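Local coordinates for aminotransferase (Psychrobacter arcticus 273-4, PDB 3IF2), which is a putative pyridoxal 5'-phosphate-dependent aminotransferase that may act as a valine-pyruvate transaminase, at residues A[349-357]-A[434-442]. Numbering follows the deposited sequence.
Sequences KQALGDYPL and GEVVRELYD
Tyr355 lies across the side chain of Arg438. Arg438 CG sits over one face of the Tyr355 ring, offset toward its rim, 3.8 Å from the Tyr355 ring centroid in a CH-pi contact. The two side chains cross at about a right angle. The Arg438 chain bends at its third torsion (chi3 -51°). This carries the guanidinium past the ring to the end of helix 324-351. There NH1 of Arg438 donates a hydrogen bond to Ala351 O at 3.2 Å. The bond is bent (144° at the hydrogen), and the donor stands above the carbonyl plane. At the ring edge, Tyr355 OH donates to Asp442 OD1 at 3.0 Å, on the syn lone pair of the carboxylate.

The contact joins the end of helix 324-351, and the loop leading into strand 357-360, to the C-terminal helix 423-441. This is consistent with the small, C-terminal domain of class I and II aminotransferases, away from the cofactor site. Leu352, just past the first helix, and Tyr441 both touch Phe372 of strand 367-372, in the six-stranded mixed sheet.

Pro356 lies over one face of the Tyr441 ring, and Pro356 CD is 3.7 Å from the centroid of that Tyr441 ring in a CH-pi contact. Tyr441 OH makes a hydrogen bond to Lys373 O. Leu352 CD2 reaches Val437 CG1 at 3.9 Å. Gly434 lets the backbones come close: its CA is 3.9 Å from Ala351 CB.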
loop_
_atom_site.group_PDB
_atom_site.type_symbol
_atom_site.label_atom_id
_atom_site.label_comp_id
_atom_site.label_asym_id
_atom_site.label_seq_id
_atom_site.Cartn_x
_atom_site.Cartn_y
_atom_site.Cartn_z
ATOM N N LYS A 349 -10.692 -36.716 14.030
ATOM C CA LYS A 349 -11.264 -38.074 14.008
ATOM C C LYS A 349 -11.392 -38.724 15.393
ATOM O O LYS A 349 -12.226 -39.586 15.550
ATOM C CB LYS A 349 -10.550 -38.995 13.002
ATOM C CG LYS A 349 -10.861 -38.597 11.544
ATOM C CD LYS A 349 -10.509 -39.673 10.521
ATOM C CE LYS A 349 -11.134 -39.367 9.136
ATOM N NZ LYS A 349 -12.650 -39.338 9.088
ATOM N N GLN A 350 -10.594 -38.324 16.385
ATOM C CA GLN A 350 -10.770 -38.827 17.772
ATOM C C GLN A 350 -11.949 -38.135 18.444
ATOM O O GLN A 350 -12.669 -38.769 19.198
ATOM C CB GLN A 350 -9.530 -38.621 18.634
ATOM C CG GLN A 350 -8.398 -39.522 18.251
ATOM C CD GLN A 350 -7.041 -39.118 18.847
ATOM O OE1 GLN A 350 -6.871 -38.032 19.428
ATOM N NE2 GLN A 350 -6.058 -39.996 18.673
ATOM N N ALA A 351 -12.108 -36.832 18.197
ATOM C CA ALA A 351 -13.203 -36.027 18.767
ATOM C C ALA A 351 -14.574 -36.385 18.135
ATOM O O ALA A 351 -15.495 -36.819 18.821
ATOM C CB ALA A 351 -12.896 -34.533 18.594
ATOM N N LEU A 352 -14.661 -36.221 16.821
ATOM C CA LEU A 352 -15.859 -36.486 16.016
ATOM C C LEU A 352 -15.497 -37.775 15.265
ATOM O O LEU A 352 -14.798 -38.590 15.855
ATOM C CB LEU A 352 -16.114 -35.268 15.132
ATOM C CG LEU A 352 -16.151 -33.960 15.965
ATOM C CD1 LEU A 352 -16.034 -32.704 15.102
ATOM C CD2 LEU A 352 -17.396 -33.934 16.883
ATOM N N GLY A 353 -15.936 -38.028 14.030
ATOM C CA GLY A 353 -15.492 -39.291 13.350
ATOM C C GLY A 353 -16.581 -40.337 13.418
ATOM O O GLY A 353 -16.856 -40.995 12.414
ATOM N N ASP A 354 -17.163 -40.522 14.611
ATOM C CA ASP A 354 -18.419 -41.273 14.748
ATOM C C ASP A 354 -19.593 -40.373 14.312
ATOM O O ASP A 354 -20.682 -40.884 14.046
ATOM C CB ASP A 354 -18.709 -41.711 16.199
ATOM C CG ASP A 354 -17.830 -42.851 16.681
ATOM O OD1 ASP A 354 -17.533 -43.787 15.898
ATOM O OD2 ASP A 354 -17.485 -42.813 17.879
ATOM N N TYR A 355 -19.368 -39.054 14.271
ATOM C CA TYR A 355 -20.370 -38.049 13.952
ATOM C C TYR A 355 -20.321 -37.607 12.473
ATOM O O TYR A 355 -19.398 -37.994 11.735
ATOM C CB TYR A 355 -20.189 -36.872 14.918
ATOM C CG TYR A 355 -20.550 -37.237 16.332
ATOM C CD1 TYR A 355 -19.659 -37.947 17.157
ATOM C CD2 TYR A 355 -21.799 -36.893 16.854
ATOM C CE1 TYR A 355 -20.023 -38.312 18.487
ATOM C CE2 TYR A 355 -22.161 -37.228 18.169
ATOM C CZ TYR A 355 -21.276 -37.929 18.982
ATOM O OH TYR A 355 -21.662 -38.235 20.261
ATOM N N PRO A 356 -21.302 -36.782 12.026
ATOM C CA PRO A 356 -21.347 -36.343 10.612
ATOM C C PRO A 356 -20.305 -35.314 10.127
ATOM O O PRO A 356 -20.624 -34.473 9.271
ATOM C CB PRO A 356 -22.766 -35.761 10.490
ATOM C CG PRO A 356 -23.527 -36.416 11.577
ATOM C CD PRO A 356 -22.568 -36.431 12.700
ATOM N N LEU A 357 -19.071 -35.393 10.635
ATOM C CA LEU A 357 -17.997 -34.505 10.212
ATOM C C LEU A 357 -17.476 -35.026 8.904
ATOM O O LEU A 357 -17.216 -36.218 8.779
ATOM C CB LEU A 357 -16.813 -34.485 11.203
ATOM C CG LEU A 357 -15.552 -33.646 10.863
ATOM C CD1 LEU A 357 -15.879 -32.164 10.741
ATOM C CD2 LEU A 357 -14.427 -33.861 11.886
ATOM N N GLY A 434 -14.891 -30.487 19.625
ATOM C CA GLY A 434 -15.491 -31.800 19.745
ATOM C C GLY A 434 -16.610 -31.861 20.770
ATOM O O GLY A 434 -17.687 -32.393 20.484
ATOM N N GLU A 435 -16.363 -31.308 21.959
ATOM C CA GLU A 435 -17.347 -31.321 23.048
ATOM C C GLU A 435 -18.610 -30.563 22.653
ATOM O O GLU A 435 -19.701 -31.131 22.708
ATOM C CB GLU A 435 -16.746 -30.785 24.361
ATOM C CG GLU A 435 -15.781 -31.795 25.032
ATOM C CD GLU A 435 -14.916 -31.199 26.142
ATOM O OE1 GLU A 435 -14.450 -30.041 25.998
ATOM O OE2 GLU A 435 -14.662 -31.909 27.145
ATOM N N VAL A 436 -18.439 -29.326 22.183
ATOM C CA VAL A 436 -19.577 -28.481 21.785
ATOM C C VAL A 436 -20.431 -29.123 20.672
ATOM O O VAL A 436 -21.664 -29.202 20.821
ATOM C CB VAL A 436 -19.126 -27.041 21.410
ATOM C CG1 VAL A 436 -20.282 -26.223 20.826
ATOM C CG2 VAL A 436 -18.536 -26.342 22.640
ATOM N N VAL A 437 -19.766 -29.629 19.626
ATOM C CA VAL A 437 -20.446 -30.236 18.466
ATOM C C VAL A 437 -21.123 -31.569 18.790
ATOM O O VAL A 437 -22.245 -31.811 18.346
ATOM C CB VAL A 437 -19.496 -30.379 17.239
ATOM C CG1 VAL A 437 -20.135 -31.216 16.129
ATOM C CG2 VAL A 437 -19.091 -28.994 16.709
ATOM N N ARG A 438 -20.448 -32.437 19.544
ATOM C CA ARG A 438 -21.052 -33.711 19.950
ATOM C C ARG A 438 -22.315 -33.462 20.772
ATOM O O ARG A 438 -23.338 -34.089 20.522
ATOM C CB ARG A 438 -20.084 -34.586 20.749
ATOM C CG ARG A 438 -18.998 -35.295 19.924
ATOM C CD ARG A 438 -18.369 -36.461 20.733
ATOM N NE ARG A 438 -17.940 -36.050 22.072
ATOM C CZ ARG A 438 -16.790 -35.441 22.388
ATOM N NH1 ARG A 438 -15.868 -35.136 21.465
ATOM N NH2 ARG A 438 -16.568 -35.116 23.666
ATOM N N GLU A 439 -22.231 -32.522 21.716
ATOM C CA GLU A 439 -23.353 -32.137 22.596
ATOM C C GLU A 439 -24.564 -31.655 21.765
ATOM O O GLU A 439 -25.709 -31.979 22.108
ATOM C CB GLU A 439 -22.867 -31.083 23.622
ATOM C CG GLU A 439 -23.781 -30.755 24.802
ATOM C CD GLU A 439 -24.968 -29.860 24.468
ATOM O OE1 GLU A 439 -24.926 -29.082 23.485
ATOM O OE2 GLU A 439 -25.963 -29.921 25.215
ATOM N N LEU A 440 -24.299 -30.897 20.690
ATOM C CA LEU A 440 -25.336 -30.414 19.755
ATOM C C LEU A 440 -26.003 -31.567 19.003
ATOM O O LEU A 440 -27.239 -31.629 18.951
ATOM C CB LEU A 440 -24.781 -29.384 18.742
ATOM C CG LEU A 440 -24.604 -27.899 19.130
ATOM C CD1 LEU A 440 -24.316 -27.650 20.630
ATOM C CD2 LEU A 440 -23.523 -27.245 18.219
ATOM N N TYR A 441 -25.204 -32.460 18.421
ATOM C CA TYR A 441 -25.752 -33.632 17.705
ATOM C C TYR A 441 -26.517 -34.608 18.612
ATOM O O TYR A 441 -27.493 -35.219 18.176
ATOM C CB TYR A 441 -24.672 -34.410 16.940
ATOM C CG TYR A 441 -24.283 -33.837 15.588
ATOM C CD1 TYR A 441 -25.128 -33.982 14.482
ATOM C CD2 TYR A 441 -23.046 -33.202 15.392
ATOM C CE1 TYR A 441 -24.771 -33.484 13.221
ATOM C CE2 TYR A 441 -22.677 -32.703 14.128
ATOM C CZ TYR A 441 -23.547 -32.851 13.055
ATOM O OH TYR A 441 -23.197 -32.383 11.835
ATOM N N ASP A 442 -26.078 -34.741 19.862
ATOM C CA ASP A 442 -26.707 -35.656 20.833
ATOM C C ASP A 442 -28.109 -35.260 21.312
ATOM O O ASP A 442 -28.759 -36.088 21.920
ATOM C CB ASP A 442 -25.772 -35.896 22.044
ATOM C CG ASP A 442 -24.519 -36.733 21.694
ATOM O OD1 ASP A 442 -24.498 -37.431 20.647
ATOM O OD2 ASP A 442 -23.545 -36.700 22.498
#